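Local coordinates for beta-galactosidase (Trichoderma reesei, PDB 3OG2), which probably hydrolyses terminal non-reducing beta-D-galactose residues from beta-D-galactosides, as a glycoside hydrolase of family 35, at residues 28-33 with 270-274; 38-42 with 374-378; 850-856 with 994-999; 827-833 with 999-1003. One frame throughout, in Å; residues are numbered along the deposited sequence. Where two conformers were deposited one is given.

Interaction 1 of 4, residues 28-33 with 270-274; sequences WDEHSL and PSTPF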
# COMPACT_ATOMS: atom_id res chain seq x y z
N TRP A 28 5.90 24.55 12.01
CA TRP A 28 5.13 23.72 12.94
C TRP A 28 5.13 24.41 14.31
O TRP A 28 6.03 25.20 14.59
CB TRP A 28 5.67 22.26 13.06
CG TRP A 28 7.05 22.27 13.70
CD1 TRP A 28 7.34 22.20 15.04
CD2 TRP A 28 8.29 22.39 12.99
NE1 TRP A 28 8.68 22.28 15.24
CE2 TRP A 28 9.29 22.38 14.01
CE3 TRP A 28 8.69 22.49 11.64
CZ2 TRP A 28 10.63 22.47 13.71
CZ3 TRP A 28 10.04 22.59 11.40
CH2 TRP A 28 11.00 22.59 12.41
N ASP A 29 4.19 23.99 15.15
CA ASP A 29 4.32 24.25 16.57
C ASP A 29 3.76 23.08 17.35
O ASP A 29 3.68 21.93 16.81
CB ASP A 29 3.66 25.60 16.88
CG ASP A 29 2.16 25.64 16.75
OD1 ASP A 29 1.51 24.58 16.47
OD2 ASP A 29 1.57 26.73 16.93
N GLU A 30 3.39 23.26 18.60
CA GLU A 30 2.95 22.13 19.42
C GLU A 30 1.69 21.51 18.83
O GLU A 30 1.46 20.33 19.16
CB GLU A 30 2.64 22.58 20.85
CG GLU A 30 3.75 23.19 21.62
CD GLU A 30 3.87 24.70 21.46
OE1 GLU A 30 3.50 25.35 20.46
OE2 GLU A 30 4.43 25.24 22.43
N HIS A 31 0.91 22.29 18.07
CA HIS A 31 -0.42 21.78 17.67
C HIS A 31 -0.49 21.19 16.29
O HIS A 31 -1.22 20.23 16.06
CB HIS A 31 -1.46 22.92 17.75
CG HIS A 31 -1.42 23.61 19.07
ND1 HIS A 31 -1.68 22.97 20.23
CD2 HIS A 31 -1.13 24.91 19.35
CE1 HIS A 31 -1.58 23.86 21.24
NE2 HIS A 31 -1.24 25.04 20.71
N SER A 32 0.26 21.77 15.34
CA SER A 32 0.11 21.33 13.93
C SER A 32 1.27 21.82 13.10
O SER A 32 2.03 22.73 13.47
CB SER A 32 -1.21 21.85 13.33
OG SER A 32 -1.16 23.25 13.09
N LEU A 33 1.35 21.22 11.91
CA LEU A 33 2.05 21.86 10.80
C LEU A 33 1.32 23.09 10.35
O LEU A 33 0.10 23.25 10.50
CB LEU A 33 2.11 20.77 9.70
CG LEU A 33 3.34 20.72 8.86
CD1 LEU A 33 4.53 20.26 9.73
CD2 LEU A 33 3.16 19.79 7.69
N PRO A 270 6.81 17.54 23.31
CA PRO A 270 5.64 18.42 23.45
C PRO A 270 5.69 19.64 22.54
O PRO A 270 4.65 20.28 22.30
CB PRO A 270 5.70 18.86 24.95
CG PRO A 270 7.14 18.68 25.33
CD PRO A 270 7.66 17.46 24.55
N SER A 271 6.84 19.95 21.98
CA SER A 271 6.98 21.15 21.14
C SER A 271 6.57 20.92 19.68
O SER A 271 6.55 21.90 18.90
CB SER A 271 8.43 21.66 21.17
OG SER A 271 9.31 20.75 20.49
N THR A 272 6.27 19.64 19.31
CA THR A 272 5.98 19.35 17.90
C THR A 272 4.66 18.62 17.79
O THR A 272 4.13 18.08 18.77
CB THR A 272 7.14 18.56 17.26
OG1 THR A 272 7.39 17.34 17.97
CG2 THR A 272 8.45 19.33 17.27
N PRO A 273 4.06 18.60 16.60
CA PRO A 273 2.72 18.01 16.50
C PRO A 273 2.70 16.54 16.76
O PRO A 273 3.59 15.82 16.32
CB PRO A 273 2.38 18.30 15.03
CG PRO A 273 3.24 19.45 14.60
CD PRO A 273 4.54 19.23 15.36
N PHE A 274 1.65 16.07 17.42
CA PHE A 274 1.51 14.62 17.58
C PHE A 274 1.32 13.96 16.22
O PHE A 274 0.38 14.25 15.49
CB PHE A 274 0.38 14.30 18.54
CG PHE A 274 0.15 12.79 18.70
CD1 PHE A 274 1.18 11.87 18.74
CD2 PHE A 274 -1.19 12.36 18.79
CE1 PHE A 274 0.89 10.49 18.80
CE2 PHE A 274 -1.45 11.00 18.86
CZ PHE A 274 -0.42 10.07 18.88
O HOH W 1 2.48 18.96 21.23
O HOH W 2 -0.10 17.95 18.54
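The turn of the beta hairpin formed by strands 26-28 and 33-35 is what Pro273 packs against. Its ring lies across the backbone of that turn. CD sits 3.2 Å from Asp29 O, and CG sits 3.4 Å from the carbonyl carbon C of Ser32. On the Trp28 side the same ring packs against CB of the tryptophan. The first torsion of Trp28 (chi1 66°) puts the indole beside Thr272, both side chains pointing the same way. The methyl CG2 of Thr272 is 3.6 Å from Trp28 NE1, and Ser271 O comes to the ring edge, in plane. Glu30 adds its aliphatic part, with CG 3.1 Å from Pro270 O.

The direct contacts are van der Waals ones, and water supplies polar links. Water 2 donates to Glu30 O and accepts from Phe274 N at 2.8 Å. Water 1 lies between Glu30 O and Pro270 O.

Asp29 N bonds to Ser32 O at 3.0 Å across the turn, and Asp29 OD1 adds an Asx motif. OD1 takes His31 N at 2.9 Å, from above the carboxylate plane, and Ser32 N at 3.3 Å, nearly along the C-O axis. Two backbone N-H groups thus share one oxygen. OD2 pairs with Arg39, which probably keeps the carboxylate turned this way. Thr272 OG1 bonds to Ser269.

The segment 270-274 leads from helix 261-268 into the parallel strand 275-280. The contact packs the hairpin, whose strand 33-35 pairs with strand 38-47, against a helix-to-strand loop of the TIM barrel, the fold of the family 35 catalytic domain.

Interaction 2 of 4, residues 38-42 with 374-378; sequences ERVVI and GYITA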
# COMPACT_ATOMS: atom_id res chain seq x y z
N GLU A 38 -0.86 28.41 6.97
CA GLU A 38 -2.18 27.91 7.32
C GLU A 38 -2.02 26.68 8.19
O GLU A 38 -1.34 25.73 7.75
CB GLU A 38 -2.95 27.53 6.02
CG GLU A 38 -4.34 26.99 6.33
CD GLU A 38 -5.08 26.41 5.14
OE1 GLU A 38 -4.51 26.20 4.05
OE2 GLU A 38 -6.31 26.18 5.30
N ARG A 39 -2.65 26.65 9.35
CA ARG A 39 -2.67 25.41 10.12
C ARG A 39 -3.41 24.33 9.35
O ARG A 39 -4.47 24.64 8.74
CB ARG A 39 -3.41 25.58 11.45
CG ARG A 39 -2.61 26.38 12.50
CD ARG A 39 -3.36 26.19 13.82
NE ARG A 39 -2.67 26.91 14.90
CZ ARG A 39 -1.59 26.49 15.55
NH1 ARG A 39 -1.02 25.30 15.21
NH2 ARG A 39 -1.10 27.26 16.51
N VAL A 40 -2.95 23.10 9.42
CA VAL A 40 -3.61 22.01 8.69
C VAL A 40 -3.52 20.74 9.53
O VAL A 40 -2.56 20.55 10.28
CB VAL A 40 -3.00 21.87 7.30
CG1 VAL A 40 -1.48 21.60 7.35
CG2 VAL A 40 -3.68 20.76 6.47
N VAL A 41 -4.52 19.88 9.41
CA VAL A 41 -4.43 18.51 9.86
C VAL A 41 -3.88 17.74 8.67
O VAL A 41 -4.58 17.68 7.62
CB VAL A 41 -5.77 17.93 10.32
CG1 VAL A 41 -5.63 16.42 10.63
CG2 VAL A 41 -6.32 18.68 11.50
N ILE A 42 -2.68 17.19 8.75
CA ILE A 42 -2.15 16.35 7.67
C ILE A 42 -2.78 14.96 7.82
O ILE A 42 -2.61 14.28 8.84
CB ILE A 42 -0.62 16.27 7.74
CG1 ILE A 42 0.01 17.64 7.48
CG2 ILE A 42 -0.10 15.17 6.82
CD1 ILE A 42 -0.27 18.14 6.06
N GLY A 374 -10.97 23.86 14.48
CA GLY A 374 -10.97 23.97 15.91
C GLY A 374 -10.44 22.71 16.54
O GLY A 374 -9.99 22.74 17.70
N TYR A 375 -10.46 21.61 15.83
CA TYR A 375 -9.84 20.38 16.37
C TYR A 375 -8.36 20.56 16.66
O TYR A 375 -7.79 20.00 17.60
CB TYR A 375 -10.08 19.25 15.36
CG TYR A 375 -9.20 18.02 15.57
CD1 TYR A 375 -9.50 17.06 16.52
CD2 TYR A 375 -8.05 17.84 14.78
CE1 TYR A 375 -8.71 15.95 16.72
CE2 TYR A 375 -7.24 16.73 14.95
CZ TYR A 375 -7.57 15.78 15.93
OH TYR A 375 -6.82 14.67 16.14
N ILE A 376 -7.67 21.37 15.86
CA ILE A 376 -6.24 21.51 15.98
C ILE A 376 -5.86 22.17 17.27
O ILE A 376 -4.84 21.82 17.88
CB ILE A 376 -5.67 22.31 14.81
CG1 ILE A 376 -5.88 21.55 13.50
CG2 ILE A 376 -4.19 22.58 15.09
CD1 ILE A 376 -5.58 22.35 12.26
N THR A 377 -6.68 23.17 17.69
CA THR A 377 -6.14 23.90 18.87
C THR A 377 -6.89 23.52 20.13
O THR A 377 -6.53 24.07 21.17
CB THR A 377 -6.18 25.40 18.58
OG1 THR A 377 -7.54 25.65 18.16
CG2 THR A 377 -5.21 25.81 17.47
N ALA A 378 -7.83 22.59 20.05
CA ALA A 378 -8.47 22.02 21.26
C ALA A 378 -7.41 21.22 21.98
O ALA A 378 -6.52 20.62 21.36
CB ALA A 378 -9.67 21.18 20.89
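Arg39 packs on Ile376 and Thr377 of the short, weakly bonded helix 374-377 and is followed here from its root. CB lies 4.0 Å from Ile376 CD1. CG is anti to the carbonyl carbon (chi1 -74°), and the chain then runs extended to NE. This carries CD to 3.9 Å from Ile376 CG2. NE follows at 3.8 Å from Thr377 CG2, a methyl that lies over one face of the guanidinium. The arginine and threonine side chains meet at about a right angle. At the tip, NH1 is 4.2 Å from Ile376 CG2. The tip's polar partners are in the turn 28-33: NH1 probably bonds to Ser32 OG, beside the Asp29 salt bridge of NH2. These bonds fix the rotation of the flat group while the Thr377 methyl covers part of one face.

Val41 makes the second half of the contact. Its CG2 branch touches two side chains, 3.5 Å from Ile376 CG1 and 3.8 Å from Tyr375 CD2. The valine comes to the edge of the tyrosine ring, near its plane. Val41 and Ile376 run antiparallel past one another. Ile376 CD1 also touches the carbonyl carbon C of Val40, so the isoleucine runs along the backbone from Arg39 to Val41. Tyr375 OH bonds to Val316 O.

The contact is largely apolar and buried. It packs strand 38-47 of the TIM-barrel sheet against the short helix that precedes strand 379-380, an edge strand of the next beta sheet.

Interaction 3 of 4, residues 850-856 with 994-999; sequences QGFHLPS and PHFKKR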
# COMPACT_ATOMS: atom_id res chain seq x y z
N GLN A 850 17.54 -16.19 -21.30
CA GLN A 850 17.53 -15.99 -22.75
C GLN A 850 16.64 -14.81 -23.14
O GLN A 850 16.68 -14.38 -24.29
CB GLN A 850 16.95 -17.22 -23.46
CG GLN A 850 17.72 -18.52 -23.10
CD GLN A 850 18.92 -18.58 -24.06
OE1 GLN A 850 18.78 -18.64 -25.29
NE2 GLN A 850 20.09 -18.48 -23.51
N GLY A 851 15.82 -14.30 -22.23
CA GLY A 851 14.88 -13.25 -22.63
C GLY A 851 13.59 -13.81 -23.23
O GLY A 851 12.83 -13.04 -23.83
N PHE A 852 13.34 -15.12 -23.09
CA PHE A 852 12.16 -15.73 -23.73
C PHE A 852 10.86 -15.32 -23.06
O PHE A 852 9.81 -15.56 -23.66
CB PHE A 852 12.23 -17.25 -23.74
CG PHE A 852 13.31 -17.82 -24.64
CD1 PHE A 852 13.95 -17.04 -25.59
CD2 PHE A 852 13.68 -19.15 -24.49
CE1 PHE A 852 14.95 -17.62 -26.41
CE2 PHE A 852 14.62 -19.74 -25.33
CZ PHE A 852 15.25 -18.97 -26.28
N HIS A 853 10.87 -14.68 -21.91
CA HIS A 853 9.71 -14.08 -21.29
C HIS A 853 9.32 -12.74 -21.89
O HIS A 853 8.28 -12.18 -21.47
CB HIS A 853 9.97 -13.89 -19.78
CG HIS A 853 11.15 -13.01 -19.52
ND1 HIS A 853 11.15 -11.74 -18.97
CD2 HIS A 853 12.44 -13.35 -19.77
CE1 HIS A 853 12.44 -11.34 -18.91
NE2 HIS A 853 13.20 -12.31 -19.41
N LEU A 854 10.10 -12.20 -22.79
CA LEU A 854 9.82 -10.88 -23.32
C LEU A 854 8.82 -10.91 -24.46
O LEU A 854 8.62 -11.98 -25.05
CB LEU A 854 11.13 -10.20 -23.78
CG LEU A 854 12.16 -9.99 -22.65
CD1 LEU A 854 13.49 -9.58 -23.26
CD2 LEU A 854 11.65 -8.99 -21.66
N PRO A 855 8.16 -9.80 -24.74
CA PRO A 855 7.15 -9.80 -25.81
C PRO A 855 7.76 -10.24 -27.13
O PRO A 855 8.93 -9.97 -27.46
CB PRO A 855 6.71 -8.36 -25.89
CG PRO A 855 6.94 -7.84 -24.51
CD PRO A 855 8.18 -8.53 -23.99
N SER A 856 6.95 -10.91 -27.94
CA SER A 856 7.37 -11.38 -29.28
C SER A 856 8.60 -12.29 -29.22
O SER A 856 9.66 -12.08 -29.82
CB SER A 856 7.67 -10.19 -30.19
OG SER A 856 6.54 -9.39 -30.38
N PRO A 994 10.49 -3.16 -23.69
CA PRO A 994 11.16 -3.74 -24.86
C PRO A 994 10.76 -5.17 -25.16
O PRO A 994 10.54 -5.99 -24.28
CB PRO A 994 12.63 -3.69 -24.43
CG PRO A 994 12.64 -2.40 -23.67
CD PRO A 994 11.45 -2.56 -22.74
N HIS A 995 10.69 -5.44 -26.48
CA HIS A 995 10.41 -6.79 -26.92
C HIS A 995 11.67 -7.64 -26.91
O HIS A 995 12.80 -7.13 -26.76
CB HIS A 995 9.89 -6.71 -28.35
CG HIS A 995 8.54 -6.08 -28.43
ND1 HIS A 995 7.88 -5.22 -27.60
CD2 HIS A 995 7.66 -6.31 -29.45
CE1 HIS A 995 6.69 -4.93 -28.06
NE2 HIS A 995 6.53 -5.59 -29.20
N PHE A 996 11.47 -8.96 -27.11
CA PHE A 996 12.61 -9.85 -27.20
C PHE A 996 13.60 -9.38 -28.26
O PHE A 996 13.20 -9.05 -29.37
CB PHE A 996 12.11 -11.26 -27.52
CG PHE A 996 13.26 -12.20 -27.90
CD1 PHE A 996 14.01 -12.81 -26.91
CD2 PHE A 996 13.58 -12.47 -29.22
CE1 PHE A 996 15.07 -13.64 -27.20
CE2 PHE A 996 14.65 -13.27 -29.52
CZ PHE A 996 15.41 -13.88 -28.53
N LYS A 997 14.88 -9.48 -27.96
CA LYS A 997 16.00 -9.34 -28.87
C LYS A 997 17.01 -10.38 -28.41
O LYS A 997 17.27 -10.53 -27.23
CB LYS A 997 16.64 -7.96 -28.79
CG LYS A 997 16.04 -6.88 -29.66
CD LYS A 997 16.47 -5.52 -29.11
CE LYS A 997 17.98 -5.39 -29.09
NZ LYS A 997 18.47 -4.42 -30.12
N LYS A 998 17.59 -11.11 -29.34
CA LYS A 998 18.57 -12.11 -29.02
C LYS A 998 19.69 -11.52 -28.17
O LYS A 998 20.27 -10.47 -28.48
CB LYS A 998 19.10 -12.63 -30.35
CG LYS A 998 20.28 -13.53 -30.09
CD LYS A 998 19.80 -14.94 -29.83
CE LYS A 998 21.02 -15.84 -30.05
NZ LYS A 998 20.79 -17.13 -29.37
N ARG A 999 19.97 -12.19 -27.04
CA ARG A 999 20.99 -11.65 -26.12
C ARG A 999 22.37 -12.20 -26.41
O ARG A 999 22.60 -13.43 -26.44
CB ARG A 999 20.63 -12.06 -24.68
CG ARG A 999 19.31 -11.34 -24.26
CD ARG A 999 18.91 -11.80 -22.87
NE ARG A 999 17.86 -10.91 -22.37
CZ ARG A 999 17.43 -10.93 -21.11
NH1 ARG A 999 17.93 -11.79 -20.23
NH2 ARG A 999 16.52 -10.08 -20.74
O HOH W 3 18.61 -14.58 -26.25
O HOH W 4 10.91 -9.53 -30.57
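Phe996, Arg999 and Leu854 meet around the turn that follows helix 846-850. Phe996 is the most covered of them. Its N donates to Pro855 O at 2.8 Å, almost straight (175°) and in the carbonyl plane. Its CG stands anti to the backbone N (chi1 169°), which lays the ring along the turn. Two carbonyl oxygens come to the ring's edge: Gly851 O is 3.3 Å from CD1 and Gln850 O is 3.4 Å from CE1. Phe852 lies beside it, pointing the same way. Phe852 CD1 is 3.9 Å from Phe996 CE1, which lies at the edge of the Phe852 ring.

The segment 850-856 belongs to the second all-beta domain of the family, and 994-999 comes from the C-terminal tail. Gly851 ends the helix in a Schellman motif and starts a type I beta turn to Leu854. With no side chain there, the guanidinium of Arg999 can lie flat on the backbone. Gly851 CA sits over the centre of its face, 3.8 Å from CZ. The charged end turns to other partners. NH2 forms a salt bridge with Glu842, and NH1 bonds to Arg849 O, in the last turn of the helix. Water 3 joins Gln850 O to Arg999 N.

Leu854 touches both Phe996 and Arg999. Its CB lies against Phe996 N at 3.6 Å, and its CD1 meets Arg999 NH2. The leucine and arginine cross at about a right angle. Further along, Pro855 CB makes a CH-pi contact over one face of the His995 ring, 3.9 Å from the centroid. Water 4 bridges Ser856 O and Phe996 O.

Interaction 4 of 4, residues 827-833 with 999-1003; sequences LGGEDYR and RHGAY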
# COMPACT_ATOMS: atom_id res chain seq x y z
N LEU A 827 20.88 -13.36 -15.85
CA LEU A 827 22.02 -13.20 -16.75
C LEU A 827 22.69 -11.84 -16.52
O LEU A 827 22.02 -10.80 -16.60
CB LEU A 827 21.54 -13.30 -18.20
CG LEU A 827 22.67 -13.22 -19.25
CD1 LEU A 827 23.55 -14.44 -19.15
CD2 LEU A 827 22.05 -13.14 -20.66
N GLY A 828 24.02 -11.87 -16.32
CA GLY A 828 24.73 -10.62 -16.14
C GLY A 828 24.88 -10.21 -14.69
O GLY A 828 25.69 -9.34 -14.38
N GLY A 829 24.04 -10.79 -13.79
CA GLY A 829 24.08 -10.37 -12.39
C GLY A 829 23.81 -8.88 -12.25
O GLY A 829 22.73 -8.40 -12.67
N GLU A 830 24.73 -8.12 -11.63
CA GLU A 830 24.54 -6.68 -11.46
C GLU A 830 24.64 -5.96 -12.78
O GLU A 830 24.13 -4.82 -12.84
CB GLU A 830 25.58 -6.11 -10.46
CG GLU A 830 25.24 -6.68 -9.07
CD GLU A 830 26.36 -6.65 -8.08
OE1 GLU A 830 27.48 -6.13 -8.33
OE2 GLU A 830 26.14 -7.17 -6.96
N ASP A 831 25.24 -6.55 -13.80
CA ASP A 831 25.13 -6.02 -15.18
C ASP A 831 23.85 -6.61 -15.78
O ASP A 831 23.89 -7.34 -16.79
CB ASP A 831 26.37 -6.37 -15.97
CG ASP A 831 27.58 -5.69 -15.37
OD1 ASP A 831 27.57 -4.46 -15.20
OD2 ASP A 831 28.55 -6.38 -15.03
N TYR A 832 22.71 -6.32 -15.14
CA TYR A 832 21.47 -7.00 -15.54
C TYR A 832 21.03 -6.56 -16.92
O TYR A 832 21.33 -5.46 -17.42
CB TYR A 832 20.40 -6.75 -14.47
CG TYR A 832 20.07 -5.30 -14.20
CD1 TYR A 832 20.82 -4.57 -13.27
CD2 TYR A 832 19.01 -4.68 -14.84
CE1 TYR A 832 20.54 -3.24 -12.99
CE2 TYR A 832 18.70 -3.34 -14.58
CZ TYR A 832 19.47 -2.63 -13.66
OH TYR A 832 19.15 -1.31 -13.40
N ARG A 833 20.31 -7.42 -17.62
CA ARG A 833 20.06 -7.19 -19.05
C ARG A 833 18.87 -6.32 -19.34
O ARG A 833 18.80 -5.74 -20.43
CB ARG A 833 19.91 -8.55 -19.75
CG ARG A 833 21.19 -9.37 -19.76
CD ARG A 833 22.33 -8.66 -20.50
NE ARG A 833 23.49 -9.54 -20.64
CZ ARG A 833 23.85 -10.13 -21.76
NH1 ARG A 833 23.16 -9.93 -22.87
NH2 ARG A 833 24.94 -10.91 -21.74
N ARG A 999 19.97 -12.19 -27.04
CA ARG A 999 20.99 -11.65 -26.12
C ARG A 999 22.37 -12.20 -26.41
O ARG A 999 22.60 -13.43 -26.44
CB ARG A 999 20.63 -12.06 -24.68
CG ARG A 999 19.31 -11.34 -24.26
CD ARG A 999 18.91 -11.80 -22.87
NE ARG A 999 17.86 -10.91 -22.37
CZ ARG A 999 17.43 -10.93 -21.11
NH1 ARG A 999 17.93 -11.79 -20.23
NH2 ARG A 999 16.52 -10.08 -20.74
N HIS A 1000 23.33 -11.31 -26.62
CA HIS A 1000 24.71 -11.74 -26.86
C HIS A 1000 25.26 -12.23 -25.52
O HIS A 1000 25.03 -11.65 -24.43
CB HIS A 1000 25.51 -10.61 -27.48
CG HIS A 1000 25.03 -10.18 -28.86
ND1 HIS A 1000 25.86 -9.92 -29.91
CD2 HIS A 1000 23.78 -9.93 -29.34
CE1 HIS A 1000 25.16 -9.54 -30.99
NE2 HIS A 1000 23.88 -9.54 -30.68
N GLY A 1001 26.02 -13.31 -25.58
CA GLY A 1001 26.64 -13.82 -24.36
C GLY A 1001 25.70 -14.62 -23.51
O GLY A 1001 26.07 -14.97 -22.39
N ALA A 1002 24.47 -14.90 -23.95
CA ALA A 1002 23.58 -15.66 -23.10
C ALA A 1002 24.04 -17.10 -22.97
O ALA A 1002 24.84 -17.63 -23.76
CB ALA A 1002 22.18 -15.62 -23.68
N TYR A 1003 23.50 -17.74 -21.95
CA TYR A 1003 23.79 -19.15 -21.65
C TYR A 1003 22.56 -19.72 -20.91
O TYR A 1003 21.73 -18.90 -20.50
CB TYR A 1003 25.10 -19.31 -20.86
CG TYR A 1003 25.13 -18.61 -19.54
CD1 TYR A 1003 24.50 -19.08 -18.40
CD2 TYR A 1003 25.82 -17.43 -19.43
CE1 TYR A 1003 24.53 -18.43 -17.19
CE2 TYR A 1003 25.88 -16.74 -18.22
CZ TYR A 1003 25.23 -17.25 -17.11
OH TYR A 1003 25.25 -16.56 -15.92
OXT TYR A 1003 22.45 -21.03 -20.62
O HOH W 5 25.88 -13.89 -15.90
O HOH W 6 16.23 -7.47 -22.03
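Two arginines, Arg833 and Arg999, pack together here, their side chains running antiparallel. Their guanidinium planes are 29° apart, yet the charged groups do not stack. What covers the Arg999 group is the aliphatic root of Arg833, whose CB sits over the centre of the face, 3.7 Å from CZ.

Arg833 bends at chi2 and turns its own guanidinium to the turn 999-1002. NH1 and NH2 both grip one atom, His1000 O. Arg833 NH2 is 2.8 Å from His1000 O (149°) and NH1 is 3.0 Å from it (138°), so both bonds are bent. Seen from the carbonyl, NH2 lies nearly along the C=O axis. The grip is end-on, through NH1 and NH2, with the oxygen in the guanidinium plane. Leu827 CD2 lies over the centre of one face of this group.

The leucine is the apolar part of the contact. CD2 packs on Ala1002, 3.9 Å from its CB. CD1 meets the ring of Tyr1003, 3.4 Å from CE2. The side chains of Leu827 and Tyr1003 run at a slant to each other. Water 5 links Gly828 N, at 2.8 Å, with Tyr1003 OH, which also bonds to Thr824. The C-terminal carboxylate of Tyr1003 pairs with Arg849. Gly828 begins a type II' beta turn to Asp831, and Arg999 begins a type II turn to Ala1002.

The two positive charges are handled separately. Arg999 has its acid partner elsewhere, while Arg833 spends two N-H groups on one neutral carbonyl. That bonding would polarise His1000 C=O and holds the C-terminal turn against the loop 827-833.

The four contacts form two pairs far apart, with centres 52 to 55 Å from one pair to the other. Interactions 1 and 2 have centres 10 Å apart. They are joined by the Arg39 to Asp29 salt bridge and by packing of Ser32 CB on Ile376 CG2 at 3.5 Å. Their segments alternate along the chain. Interactions 3 and 4 have centres 12 Å apart and share Arg999, which uses its guanidinium in both. They also touch where Gln850 NE2 packs on Ala1002 CB at 3.6 Å. Along the chain the span of interaction 3 lies within that of interaction 4. Together they fix the C-terminal tail to the loops around helix 846-850. All four lie away from the galactose-binding site.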